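Local coordinates for SPCC18.06c protein (Schizosaccharomyces pombe, PDB 2P51) that acts as the catalytic deadenylase of the CCR4-NOT complex, a metal-dependent 3'-exoribonuclease that shortens the poly(A) tails of mRNA to release 5'-AMP, at residues Y189-F192 and Y193-C197; Y71-Q74 and T75-A78; Y204-K207 and Y208-S212; G141-P144 and A145-A148; M39-I42 and E43-P46. All coordinates share one frame; numbering follows the deposited sequence.

Interaction 1: residues Y189-F192 and Y193-C197; sequences YEEF and YKILC
Over one face of the Tyr189 ring sits CB of Tyr193, a CH-pi contact 4.2 Å from the ring centroid, one turn further along helix 189-199 of the DEDD nuclease fold. The two tyrosine rings themselves meet at a slant, planes 38° apart; CZ of Tyr189 packs against CD1 of Tyr193. Above one face of the Tyr193 ring, toward its rim, comes SG of Cys197 from the next turn. Four residues apart, the two tyrosines lie on one flank of the helix, and with CG anti to the backbone N in both (chi1 -179° and -175°) the rings leave it in the same manner. The hydroxyl of Tyr193 is tied to the backbone O of Asn267 near the end of the ordered chain, where Leu269 and Leu272 also touch Tyr189.

On the buried flank, Phe192 and Leu196 run side by side, with CE2 of Phe192 4.0 Å from CD2 of Leu196. Helix 170-181, which carries the metal ligand Asp172, packs against both. Four i to i+4 bonds join 189-192 to 193-196; the one from Tyr193 N to Tyr189 O is short, 2.7 Å, and almost straight. On the polar side the bent Lys194 chain curls back along the helix, and one water links it to the backbone: it donates to Glu190 O at 2.9 Å and accepts from Lys194 NZ at 3.1 Å.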
loop_
_atom_site.group_PDB
_atom_site.type_symbol
_atom_site.label_atom_id
_atom_site.label_comp_id
_atom_site.label_asym_id
_atom_site.label_seq_id
_atom_site.Cartn_x
_atom_site.Cartn_y
_atom_site.Cartn_z
ATOM N N TYR A 189 4.920 -6.118 -18.017
ATOM C CA TYR A 189 5.261 -6.279 -16.609
ATOM C C TYR A 189 6.763 -6.134 -16.398
ATOM O O TYR A 189 7.177 -5.558 -15.404
ATOM C CB TYR A 189 4.817 -7.630 -16.011
ATOM C CG TYR A 189 5.175 -7.766 -14.534
ATOM C CD1 TYR A 189 4.531 -7.010 -13.566
ATOM C CD2 TYR A 189 6.168 -8.633 -14.077
ATOM C CE1 TYR A 189 4.859 -7.128 -12.216
ATOM C CE2 TYR A 189 6.519 -8.774 -12.738
ATOM C CZ TYR A 189 5.849 -8.007 -11.801
ATOM O OH TYR A 189 6.181 -8.123 -10.456
ATOM N N GLU A 190 7.558 -6.691 -17.316
ATOM C CA GLU A 190 9.018 -6.633 -17.148
ATOM C C GLU A 190 9.489 -5.196 -16.913
ATOM O O GLU A 190 10.336 -4.982 -16.036
ATOM C CB GLU A 190 9.717 -7.226 -18.382
ATOM C CG GLU A 190 9.378 -8.654 -18.709
ATOM C CD GLU A 190 7.995 -8.869 -19.303
ATOM O OE1 GLU A 190 7.380 -7.982 -19.948
ATOM O OE2 GLU A 190 7.442 -9.977 -19.083
ATOM N N GLU A 191 8.949 -4.242 -17.646
ATOM C CA GLU A 191 9.307 -2.839 -17.509
ATOM C C GLU A 191 8.762 -2.249 -16.206
ATOM O O GLU A 191 9.411 -1.453 -15.528
ATOM C CB GLU A 191 8.805 -1.959 -18.669
ATOM C CG GLU A 191 9.354 -0.539 -18.675
ATOM C CD GLU A 191 8.964 0.349 -19.842
ATOM O OE1 GLU A 191 8.538 -0.122 -20.926
ATOM O OE2 GLU A 191 9.062 1.605 -19.730
ATOM N N PHE A 192 7.530 -2.622 -15.863
ATOM C CA PHE A 192 6.961 -2.160 -14.607
ATOM C C PHE A 192 7.842 -2.620 -13.466
ATOM O O PHE A 192 8.171 -1.808 -12.585
ATOM C CB PHE A 192 5.564 -2.738 -14.490
ATOM C CG PHE A 192 4.912 -2.609 -13.140
ATOM C CD1 PHE A 192 4.285 -1.401 -12.845
ATOM C CD2 PHE A 192 4.900 -3.630 -12.212
ATOM C CE1 PHE A 192 3.660 -1.229 -11.616
ATOM C CE2 PHE A 192 4.304 -3.431 -10.991
ATOM C CZ PHE A 192 3.681 -2.243 -10.660
ATOM N N TYR A 193 8.206 -3.916 -13.467
ATOM C CA TYR A 193 8.995 -4.485 -12.400
ATOM C C TYR A 193 10.340 -3.788 -12.284
ATOM O O TYR A 193 10.834 -3.499 -11.177
ATOM C CB TYR A 193 9.191 -5.977 -12.701
ATOM C CG TYR A 193 9.911 -6.689 -11.571
ATOM C CD1 TYR A 193 9.262 -6.996 -10.365
ATOM C CD2 TYR A 193 11.246 -7.041 -11.743
ATOM C CE1 TYR A 193 9.937 -7.642 -9.355
ATOM C CE2 TYR A 193 11.913 -7.681 -10.718
ATOM C CZ TYR A 193 11.266 -7.969 -9.541
ATOM O OH TYR A 193 11.963 -8.629 -8.548
ATOM N N LYS A 194 10.987 -3.515 -13.405
ATOM C CA LYS A 194 12.293 -2.864 -13.367
ATOM C C LYS A 194 12.242 -1.505 -12.693
ATOM O O LYS A 194 13.065 -1.128 -11.852
ATOM C CB LYS A 194 12.776 -2.692 -14.808
ATOM C CG LYS A 194 14.053 -1.934 -14.995
ATOM C CD LYS A 194 14.514 -2.353 -16.427
ATOM C CE LYS A 194 13.774 -3.674 -16.706
ATOM N NZ LYS A 194 14.437 -4.845 -16.066
ATOM N N ILE A 195 11.245 -0.705 -13.082
ATOM C CA ILE A 195 11.152 0.646 -12.504
ATOM C C ILE A 195 10.693 0.542 -11.080
ATOM O O ILE A 195 11.173 1.270 -10.204
ATOM C CB ILE A 195 10.131 1.424 -13.370
ATOM C CG1 ILE A 195 10.666 1.618 -14.793
ATOM C CG2 ILE A 195 9.718 2.705 -12.701
ATOM C CD1 ILE A 195 9.778 2.276 -15.805
ATOM N N LEU A 196 9.780 -0.406 -10.818
ATOM C CA LEU A 196 9.339 -0.539 -9.424
ATOM C C LEU A 196 10.510 -0.844 -8.507
ATOM O O LEU A 196 10.542 -0.240 -7.431
ATOM C CB LEU A 196 8.334 -1.664 -9.218
ATOM C CG LEU A 196 7.519 -1.611 -7.934
ATOM C CD1 LEU A 196 6.576 -0.385 -7.904
ATOM C CD2 LEU A 196 6.716 -2.879 -7.795
ATOM N N CYS A 197 11.408 -1.722 -8.915
ATOM C CA CYS A 197 12.521 -2.103 -8.019
ATOM C C CYS A 197 13.567 -1.013 -7.887
ATOM O O CYS A 197 14.439 -1.011 -7.026
ATOM C CB CYS A 197 13.126 -3.447 -8.491
ATOM S SG CYS A 197 11.928 -4.806 -8.177
HETATM O O HOH W 1 12.282 -6.942 -15.275
#

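Interaction 2: residues Y71-Q74 and T75-A78; sequences YHYQ and TLRA
Thr75 grips the carbonyl O of Tyr71 twice: its N donates at 3.0 Å and its OG1 at 3.1 Å, arriving from opposite faces of the carbonyl plane. The hydroxyl gets there because chi1 of -67° swings OG1 beside its own backbone N, back toward the preceding turn. That same OG1 lies over one face of the Tyr71 ring, 3.9 Å from CE1. Further along the helix, Gln74 and Arg77 run alongside each other, and Arg77 NH1 donates to Gln74 OE1 at 3.0 Å. The oxygen lies exactly in the guanidinium plane, while the amide plane stands nearly perpendicular to it (84°).

On the side toward helix 189-199, Tyr73 takes CB of Arg77 over one face of its ring and meets CD2 of Leu76 with CE1, 4.0 Å apart. A second shell fixes the groups: the loop before helix 189-199 receives Tyr73 OH at Pro186 O and Gln74 NE2 at Ala187 O, and Tyr171 of helix 170-181 touches both Thr75 and Leu76. Threonine OG1 bonding back to the i-4 carbonyl is a familiar pattern of alpha-helices, met here, on the same helix as the Gln74-Arg77 bond, in helix 69-82 of the DEDD nuclease fold.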
loop_
_atom_site.group_PDB
_atom_site.type_symbol
_atom_site.label_atom_id
_atom_site.label_comp_id
_atom_site.label_asym_id
_atom_site.label_seq_id
_atom_site.Cartn_x
_atom_site.Cartn_y
_atom_site.Cartn_z
ATOM N N TYR A 71 -2.063 -11.543 -18.293
ATOM C CA TYR A 71 -3.460 -11.107 -18.165
ATOM C C TYR A 71 -3.677 -10.364 -16.850
ATOM O O TYR A 71 -4.396 -9.369 -16.831
ATOM C CB TYR A 71 -4.396 -12.304 -18.279
ATOM C CG TYR A 71 -5.867 -12.042 -18.094
ATOM C CD1 TYR A 71 -6.557 -11.146 -18.898
ATOM C CD2 TYR A 71 -6.599 -12.686 -17.110
ATOM C CE1 TYR A 71 -7.909 -10.905 -18.733
ATOM C CE2 TYR A 71 -7.948 -12.456 -16.930
ATOM C CZ TYR A 71 -8.607 -11.565 -17.744
ATOM O OH TYR A 71 -9.950 -11.326 -17.573
ATOM N N HIS A 72 -3.078 -10.813 -15.737
ATOM C CA HIS A 72 -3.246 -10.106 -14.485
ATOM C C HIS A 72 -2.648 -8.697 -14.569
ATOM O O HIS A 72 -3.254 -7.729 -14.091
ATOM C CB HIS A 72 -2.524 -10.800 -13.327
ATOM C CG HIS A 72 -2.854 -12.238 -13.141
ATOM N ND1 HIS A 72 -2.084 -13.117 -12.385
ATOM C CD2 HIS A 72 -3.892 -12.977 -13.609
ATOM C CE1 HIS A 72 -2.633 -14.331 -12.399
ATOM N NE2 HIS A 72 -3.732 -14.263 -13.145
ATOM N N TYR A 73 -1.454 -8.608 -15.165
ATOM C CA TYR A 73 -0.811 -7.316 -15.305
ATOM C C TYR A 73 -1.615 -6.411 -16.230
ATOM O O TYR A 73 -1.842 -5.209 -15.939
ATOM C CB TYR A 73 0.647 -7.394 -15.795
ATOM C CG TYR A 73 1.181 -5.970 -15.915
ATOM C CD1 TYR A 73 1.389 -5.191 -14.776
ATOM C CD2 TYR A 73 1.478 -5.403 -17.148
ATOM C CE1 TYR A 73 1.875 -3.895 -14.807
ATOM C CE2 TYR A 73 1.959 -4.090 -17.207
ATOM C CZ TYR A 73 2.154 -3.333 -16.054
ATOM O OH TYR A 73 2.629 -2.040 -16.127
ATOM N N GLN A 74 -2.101 -6.902 -17.382
ATOM C CA GLN A 74 -2.869 -6.033 -18.277
ATOM C C GLN A 74 -4.188 -5.606 -17.654
ATOM O O GLN A 74 -4.665 -4.502 -17.968
ATOM C CB GLN A 74 -3.101 -6.752 -19.602
ATOM C CG GLN A 74 -1.848 -7.079 -20.417
ATOM C CD GLN A 74 -0.924 -5.876 -20.558
ATOM O OE1 GLN A 74 -1.368 -4.738 -20.693
ATOM N NE2 GLN A 74 0.386 -6.077 -20.526
ATOM N N THR A 75 -4.797 -6.407 -16.781
ATOM C CA THR A 75 -5.977 -5.976 -16.035
ATOM C C THR A 75 -5.649 -4.830 -15.086
ATOM O O THR A 75 -6.323 -3.790 -15.029
ATOM C CB THR A 75 -6.595 -7.120 -15.202
ATOM O OG1 THR A 75 -7.124 -8.083 -16.130
ATOM C CG2 THR A 75 -7.790 -6.660 -14.406
ATOM N N LEU A 76 -4.574 -5.035 -14.323
ATOM C CA LEU A 76 -4.117 -4.013 -13.390
ATOM C C LEU A 76 -3.862 -2.690 -14.124
ATOM O O LEU A 76 -4.290 -1.619 -13.722
ATOM C CB LEU A 76 -2.875 -4.578 -12.700
ATOM C CG LEU A 76 -2.028 -3.828 -11.708
ATOM C CD1 LEU A 76 -1.203 -4.849 -10.912
ATOM C CD2 LEU A 76 -1.113 -2.791 -12.343
ATOM N N ARG A 77 -3.077 -2.764 -15.201
ATOM C CA ARG A 77 -2.663 -1.564 -15.925
ATOM C C ARG A 77 -3.869 -0.788 -16.409
ATOM O O ARG A 77 -3.981 0.429 -16.303
ATOM C CB ARG A 77 -1.781 -2.046 -17.085
ATOM C CG ARG A 77 -1.239 -1.003 -18.039
ATOM C CD ARG A 77 -0.665 -1.715 -19.281
ATOM N NE ARG A 77 -0.559 -0.744 -20.348
ATOM C CZ ARG A 77 -0.695 -0.935 -21.643
ATOM N NH1 ARG A 77 -0.969 -2.156 -22.104
ATOM N NH2 ARG A 77 -0.544 0.112 -22.438
ATOM N N ALA A 78 -4.846 -1.479 -16.994
ATOM C CA ALA A 78 -6.044 -0.840 -17.525
ATOM C C ALA A 78 -6.770 -0.114 -16.413
ATOM O O ALA A 78 -7.250 1.007 -16.590
ATOM C CB ALA A 78 -6.955 -1.868 -18.197
#

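Interaction 3: residues Y204-K207 and Y208-S212; sequences YDIK and YIMKS
With chi1 at -177°, Asp205 swings its carboxylate forward over the first turn of helix 206-213, where OD1 faces the backbone amides of Lys207 and Tyr208. Lys207 N donates to OD1 at 2.8 Å, meeting it on the anti side, 27° out of the carboxylate plane; the bond from Tyr208 N to the same oxygen is long and weak at 3.4 Å. CB of Asp205 rests 4.0 Å from CB of Tyr208, and the Asp205 backbone O takes the first i to i+4 bond of the helix, from Ile209 N at 3.0 Å.

Beyond the cap the side chains pair by turns. Ile206 and Met210 lie together, CG2 of Ile206 3.9 Å from CG of Met210, on the flank covered by helix 238-257. Lys207 and Lys211 also run alongside, their aliphatic parts touching at CE of Lys207 and CD of Lys211. NZ of Lys207 stays 6.0 Å from NZ of Lys211. Each has somewhere else to place its charge: Lys207 against the ring of Tyr270 in a cation-pi contact, Lys211 on Ser217 OG. At the strand end, CD1 of Ile209 reaches back to CB of Tyr204, 4.1 Å away.

The carboxylate of Asp205 is itself held by the N of His168 and by Ser169 OG and Tyr270 N, so the buried charge has bonds at both oxygens, and these together with the positive helix start would probably stabilise it as the anion. This is a helix N-cap at a strand-to-helix junction, where edge strand 203-205 of the central sheet of the DEDD nuclease fold turns directly into helix 206-213.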
loop_
_atom_site.group_PDB
_atom_site.type_symbol
_atom_site.label_atom_id
_atom_site.label_comp_id
_atom_site.label_asym_id
_atom_site.label_seq_id
_atom_site.Cartn_x
_atom_site.Cartn_y
_atom_site.Cartn_z
ATOM N N TYR A 204 8.987 -6.710 0.389
ATOM C CA TYR A 204 8.423 -8.058 0.588
ATOM C C TYR A 204 6.905 -7.997 0.409
ATOM O O TYR A 204 6.306 -7.003 0.890
ATOM C CB TYR A 204 8.730 -8.629 1.976
ATOM C CG TYR A 204 10.206 -8.832 2.249
ATOM C CD1 TYR A 204 10.892 -9.917 1.708
ATOM C CD2 TYR A 204 10.891 -7.944 3.049
ATOM C CE1 TYR A 204 12.238 -10.111 1.952
ATOM C CE2 TYR A 204 12.232 -8.135 3.294
ATOM C CZ TYR A 204 12.902 -9.207 2.753
ATOM O OH TYR A 204 14.260 -9.361 3.025
ATOM N N ASP A 205 6.373 -9.006 -0.247
ATOM C CA ASP A 205 4.923 -9.149 -0.391
ATOM C C ASP A 205 4.507 -10.311 0.504
ATOM O O ASP A 205 4.834 -11.463 0.181
ATOM C CB ASP A 205 4.544 -9.365 -1.856
ATOM C CG ASP A 205 3.045 -9.458 -2.069
ATOM O OD1 ASP A 205 2.295 -9.817 -1.102
ATOM O OD2 ASP A 205 2.565 -9.197 -3.194
ATOM N N ILE A 206 3.805 -10.023 1.587
ATOM C CA ILE A 206 3.423 -11.077 2.549
ATOM C C ILE A 206 2.544 -12.136 1.876
ATOM O O ILE A 206 2.579 -13.282 2.320
ATOM C CB ILE A 206 2.693 -10.452 3.753
ATOM C CG1 ILE A 206 3.622 -9.560 4.580
ATOM C CG2 ILE A 206 2.004 -11.489 4.647
ATOM C CD1 ILE A 206 2.853 -8.753 5.635
ATOM N N LYS A 207 1.751 -11.753 0.863
ATOM C CA LYS A 207 0.946 -12.765 0.173
ATOM C C LYS A 207 1.824 -13.741 -0.601
ATOM O O LYS A 207 1.572 -14.962 -0.653
ATOM C CB LYS A 207 -0.027 -12.130 -0.830
ATOM C CG LYS A 207 -0.933 -13.156 -1.540
ATOM C CD LYS A 207 -2.095 -13.635 -0.716
ATOM C CE LYS A 207 -2.884 -14.700 -1.511
ATOM N NZ LYS A 207 -3.826 -15.378 -0.570
ATOM N N TYR A 208 2.860 -13.194 -1.239
ATOM C CA TYR A 208 3.800 -14.080 -1.895
ATOM C C TYR A 208 4.436 -15.020 -0.864
ATOM O O TYR A 208 4.570 -16.221 -1.053
ATOM C CB TYR A 208 4.902 -13.264 -2.612
ATOM C CG TYR A 208 6.009 -14.157 -3.156
ATOM C CD1 TYR A 208 5.819 -14.803 -4.386
ATOM C CD2 TYR A 208 7.229 -14.367 -2.480
ATOM C CE1 TYR A 208 6.821 -15.616 -4.884
ATOM C CE2 TYR A 208 8.219 -15.189 -2.989
ATOM C CZ TYR A 208 8.000 -15.811 -4.203
ATOM O OH TYR A 208 8.953 -16.630 -4.747
ATOM N N ILE A 209 4.889 -14.457 0.264
ATOM C CA ILE A 209 5.541 -15.277 1.286
ATOM C C ILE A 209 4.572 -16.332 1.824
ATOM O O ILE A 209 4.930 -17.533 1.864
ATOM C CB ILE A 209 6.087 -14.393 2.425
ATOM C CG1 ILE A 209 7.113 -13.379 1.957
ATOM C CG2 ILE A 209 6.647 -15.319 3.520
ATOM C CD1 ILE A 209 7.580 -12.378 3.007
ATOM N N MET A 210 3.355 -15.914 2.208
ATOM C CA MET A 210 2.452 -16.854 2.868
ATOM C C MET A 210 1.910 -17.852 1.859
ATOM O O MET A 210 1.946 -19.058 2.171
ATOM C CB MET A 210 1.295 -16.165 3.606
ATOM C CG MET A 210 1.820 -15.346 4.792
ATOM S SD MET A 210 2.381 -16.482 6.091
ATOM C CE MET A 210 0.787 -16.877 6.838
ATOM N N LYS A 211 1.395 -17.430 0.726
ATOM C CA LYS A 211 0.776 -18.410 -0.181
ATOM C C LYS A 211 1.814 -19.075 -1.063
ATOM O O LYS A 211 1.863 -20.305 -1.081
ATOM C CB LYS A 211 -0.285 -17.765 -1.067
ATOM C CG LYS A 211 -0.916 -18.846 -1.989
ATOM C CD LYS A 211 -2.053 -18.401 -2.801
ATOM C CE LYS A 211 -2.627 -19.519 -3.677
ATOM N NZ LYS A 211 -2.851 -20.782 -2.938
ATOM N N SER A 212 2.618 -18.325 -1.800
ATOM C CA SER A 212 3.495 -18.957 -2.794
ATOM C C SER A 212 4.617 -19.787 -2.173
ATOM O O SER A 212 4.991 -20.829 -2.733
ATOM C CB SER A 212 4.083 -17.895 -3.740
ATOM O OG SER A 212 3.008 -17.238 -4.414
#

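Interaction 4: residues G141-P144 and A145-A148; sequences GIEP and ADFA
The chain runs extended through Ile142 and Glu143, then drops into helical angles at Pro144, with Glu143 at the N-cap position of helix 144-152. Glu143 O takes the first i to i+4 bond, from Phe147 N at 3.2 Å and nearly straight (167°), plus a weak one from Asp146 N; Ala148 N follows at 2.8 Å from Pro144 O. Ile142 leans forward onto this turn, its CG2 branch 3.9 Å from CB of Phe147. A chi1 of 171° carries the phenyl ring away from residues 141-144, toward Phe108 and Phe110, while the carbonyl O of Pro144 lies at the ring edge.

On the outer side two waters do the polar work. One accepts from Glu143 N at 3.0 Å and donates to Asp146 OD2 at 2.8 Å. The other accepts from Ala145 N and donates to Glu143 OE1, 2.8 Å away. Leu31 of helix 31-41 touches both Ile142 and Asp146. Through water, then, Glu143 OE1 meets an amide of the first turn and Asp146 OD2 meets that of the N-cap residue. OE1 of Glu143 and OD2 of Asp146 are 6.3 Å apart, and their negative charges probably gain from the positive end of the helix dipole.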
loop_
_atom_site.group_PDB
_atom_site.type_symbol
_atom_site.label_atom_id
_atom_site.label_comp_id
_atom_site.label_asym_id
_atom_site.label_seq_id
_atom_site.Cartn_x
_atom_site.Cartn_y
_atom_site.Cartn_z
ATOM N N GLY A 141 -9.251 16.556 -0.192
ATOM C CA GLY A 141 -8.375 15.433 -0.491
ATOM C C GLY A 141 -7.069 15.897 -1.094
ATOM O O GLY A 141 -6.979 16.926 -1.768
ATOM N N ILE A 142 -6.012 15.125 -0.883
ATOM C CA ILE A 142 -4.704 15.465 -1.442
ATOM C C ILE A 142 -4.644 15.274 -2.944
ATOM O O ILE A 142 -5.207 14.330 -3.471
ATOM C CB ILE A 142 -3.631 14.558 -0.792
ATOM C CG1 ILE A 142 -3.584 14.784 0.718
ATOM C CG2 ILE A 142 -2.278 14.714 -1.453
ATOM C CD1 ILE A 142 -3.067 13.541 1.472
ATOM N N GLU A 143 -3.903 16.133 -3.661
ATOM C CA GLU A 143 -3.589 15.825 -5.052
ATOM C C GLU A 143 -2.445 14.822 -5.117
ATOM O O GLU A 143 -1.393 15.123 -4.507
ATOM C CB GLU A 143 -3.147 17.079 -5.816
ATOM C CG GLU A 143 -4.328 17.986 -6.150
ATOM C CD GLU A 143 -5.238 17.353 -7.195
ATOM O OE1 GLU A 143 -4.879 16.383 -7.908
ATOM O OE2 GLU A 143 -6.374 17.864 -7.291
ATOM N N PRO A 144 -2.627 13.680 -5.787
ATOM C CA PRO A 144 -1.532 12.696 -5.837
ATOM C C PRO A 144 -0.189 13.270 -6.206
ATOM O O PRO A 144 0.853 12.827 -5.732
ATOM C CB PRO A 144 -2.008 11.742 -6.966
ATOM C CG PRO A 144 -3.503 11.716 -6.679
ATOM C CD PRO A 144 -3.838 13.181 -6.480
ATOM N N ALA A 145 -0.178 14.251 -7.093
ATOM C CA ALA A 145 1.056 14.847 -7.542
ATOM C C ALA A 145 1.794 15.571 -6.436
ATOM O O ALA A 145 3.031 15.522 -6.330
ATOM C CB ALA A 145 0.705 15.806 -8.700
ATOM N N ASP A 146 1.061 16.279 -5.580
ATOM C CA ASP A 146 1.658 16.969 -4.423
ATOM C C ASP A 146 2.277 15.947 -3.475
ATOM O O ASP A 146 3.375 16.112 -2.948
ATOM C CB ASP A 146 0.597 17.802 -3.729
ATOM C CG ASP A 146 0.111 18.996 -4.528
ATOM O OD1 ASP A 146 0.782 19.423 -5.512
ATOM O OD2 ASP A 146 -0.964 19.526 -4.147
ATOM N N PHE A 147 1.546 14.868 -3.237
ATOM C CA PHE A 147 2.070 13.794 -2.388
ATOM C C PHE A 147 3.296 13.195 -2.988
ATOM O O PHE A 147 4.303 12.913 -2.331
ATOM C CB PHE A 147 0.973 12.720 -2.291
ATOM C CG PHE A 147 1.430 11.436 -1.613
ATOM C CD1 PHE A 147 1.593 11.362 -0.243
ATOM C CD2 PHE A 147 1.681 10.300 -2.384
ATOM C CE1 PHE A 147 1.991 10.162 0.313
ATOM C CE2 PHE A 147 2.099 9.106 -1.818
ATOM C CZ PHE A 147 2.266 9.014 -0.442
ATOM N N ALA A 148 3.235 12.966 -4.290
ATOM C CA ALA A 148 4.361 12.273 -4.927
ATOM C C ALA A 148 5.651 13.075 -4.863
ATOM O O ALA A 148 6.723 12.509 -4.583
ATOM C CB ALA A 148 3.915 11.964 -6.356
HETATM O O HOH W 2 -2.708 18.458 -2.288
HETATM O O HOH W 3 -2.529 15.146 -8.719
#

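Interaction 5: residues M39-I42 and E43-P46; sequences MSLI and ERYP
Where helix 31-41 gives way to the turn that hands the chain to strand 47-53, at the heart of the central sheet, Leu41 and Arg44 hold the two together. Arg44 bends at chi3 (-80°), which folds its guanidinium back over Ser40 and Leu41. There NH2 donates to the backbone O of Ser40 at 3.1 Å, from above the carbonyl plane instead of along a lone pair, and CD2 of Leu41 lies over one guanidinium face, 3.5 Å from NH2. The same CD2 meets CE2 of the Tyr45 ring at 3.8 Å, so a single methyl packs against both flat groups. Leu41 O sits at the edge of the Tyr45 ring, in its plane, and accepts from Tyr45 N at 3.0 Å and weakly from Arg44 N.

Ile42 points to a different side. Its CD1 branch touches Tyr45 O and CA of Pro46, while Leu156 packs on the same side chain. Just ahead of strand 47-53, Pro46 makes a backbone bond with Thr163 of strand 163-166, and Tyr45 rests on Pro100.

Water finishes the turn. One molecule donates to Met39 O and accepts from Glu43 N at 3.0 Å; another donates to Ser40 O and accepts from Arg44 NE at 2.8 Å, in the guanidinium plane. Ser40 O is therefore reached by Arg44 NH2 directly and by Arg44 NE through water. A positive guanidinium near the carbonyl end of a helix is probably favoured by the partial negative charge there, and the two links together would restrict the rotation of the group.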
loop_
_atom_site.group_PDB
_atom_site.type_symbol
_atom_site.label_atom_id
_atom_site.label_comp_id
_atom_site.label_asym_id
_atom_site.label_seq_id
_atom_site.Cartn_x
_atom_site.Cartn_y
_atom_site.Cartn_z
ATOM N N MET A 39 9.389 12.171 7.600
ATOM C CA MET A 39 10.809 12.305 7.256
ATOM C C MET A 39 11.709 12.319 8.480
ATOM O O MET A 39 12.832 11.801 8.424
ATOM C CB MET A 39 11.016 13.596 6.434
ATOM C CG MET A 39 10.480 13.368 5.030
ATOM S SD MET A 39 10.582 14.903 4.110
ATOM C CE MET A 39 12.325 15.168 3.975
ATOM N N SER A 40 11.221 12.912 9.567
ATOM C CA SER A 40 12.021 12.977 10.773
ATOM C C SER A 40 12.147 11.636 11.487
ATOM O O SER A 40 13.045 11.533 12.353
ATOM C CB SER A 40 11.370 14.005 11.712
ATOM O OG SER A 40 10.281 13.478 12.455
ATOM N N LEU A 41 11.280 10.670 11.164
ATOM C CA LEU A 41 11.250 9.379 11.856
ATOM C C LEU A 41 11.853 8.252 11.047
ATOM O O LEU A 41 12.227 7.225 11.609
ATOM C CB LEU A 41 9.783 9.002 12.189
ATOM C CG LEU A 41 9.169 9.832 13.341
ATOM C CD1 LEU A 41 7.668 9.778 13.429
ATOM C CD2 LEU A 41 9.796 9.342 14.654
ATOM N N ILE A 42 11.938 8.381 9.714
ATOM C CA ILE A 42 12.209 7.198 8.866
ATOM C C ILE A 42 13.570 6.583 9.149
ATOM O O ILE A 42 13.719 5.363 9.004
ATOM C CB ILE A 42 12.061 7.543 7.359
ATOM C CG1 ILE A 42 12.146 6.286 6.476
ATOM C CG2 ILE A 42 13.083 8.586 6.937
ATOM C CD1 ILE A 42 10.970 5.363 6.697
ATOM N N GLU A 43 14.550 7.414 9.561
ATOM C CA GLU A 43 15.858 6.751 9.760
ATOM C C GLU A 43 15.803 5.787 10.939
ATOM O O GLU A 43 16.449 4.725 10.914
ATOM C CB GLU A 43 16.956 7.795 9.953
ATOM C CG GLU A 43 18.310 7.185 10.280
ATOM C CD GLU A 43 19.427 8.202 10.215
ATOM O OE1 GLU A 43 19.112 9.410 10.083
ATOM O OE2 GLU A 43 20.610 7.798 10.281
ATOM N N ARG A 44 15.050 6.117 11.971
ATOM C CA ARG A 44 14.892 5.300 13.165
ATOM C C ARG A 44 13.864 4.188 12.981
ATOM O O ARG A 44 13.903 3.186 13.708
ATOM C CB ARG A 44 14.463 6.165 14.367
ATOM C CG ARG A 44 15.612 6.974 14.972
ATOM C CD ARG A 44 15.040 7.860 16.072
ATOM N NE ARG A 44 14.425 9.027 15.429
ATOM C CZ ARG A 44 13.415 9.678 15.950
ATOM N NH1 ARG A 44 12.913 9.232 17.103
ATOM N NH2 ARG A 44 12.908 10.743 15.359
ATOM N N TYR A 45 12.919 4.373 12.059
ATOM C CA TYR A 45 11.833 3.403 11.817
ATOM C C TYR A 45 11.752 3.088 10.309
ATOM O O TYR A 45 10.840 3.544 9.619
ATOM C CB TYR A 45 10.510 3.983 12.329
ATOM C CG TYR A 45 10.510 4.267 13.817
ATOM C CD1 TYR A 45 10.149 3.293 14.746
ATOM C CD2 TYR A 45 10.902 5.560 14.249
ATOM C CE1 TYR A 45 10.179 3.606 16.109
ATOM C CE2 TYR A 45 10.913 5.867 15.598
ATOM C CZ TYR A 45 10.543 4.881 16.491
ATOM O OH TYR A 45 10.564 5.194 17.831
ATOM N N PRO A 46 12.764 2.373 9.806
ATOM C CA PRO A 46 12.966 2.273 8.365
ATOM C C PRO A 46 12.207 1.158 7.690
ATOM O O PRO A 46 12.514 0.821 6.526
ATOM C CB PRO A 46 14.489 2.019 8.271
ATOM C CG PRO A 46 14.797 1.219 9.512
ATOM C CD PRO A 46 13.877 1.759 10.582
HETATM O O HOH W 4 14.791 10.362 9.744
HETATM O O HOH W 5 15.144 9.409 12.723
#

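Interactions 1 and 2 touch: CB of Phe192 lies 3.4 Å from OH of Tyr73, so helices 189-199 and 69-82 pack on each other, and both rest on helix 170-181, which bears Asp172. The side chain of Leu76 is about 11 Å from a bound magnesium ion and that of Phe192 about 13 Å. Interaction 3 comes nearer, with the Asp205 side chain about 9 Å from magnesium, and its strand 203-205 follows helix 189-199. Interaction 4 lies across the chain's centre from interaction 3, about 29 Å centre to centre, yet the side chain of Phe147 is about 11 Å from that of Asp172. Interaction 5, away from the catalytic site, lies about 34 Å centre to centre from interaction 2.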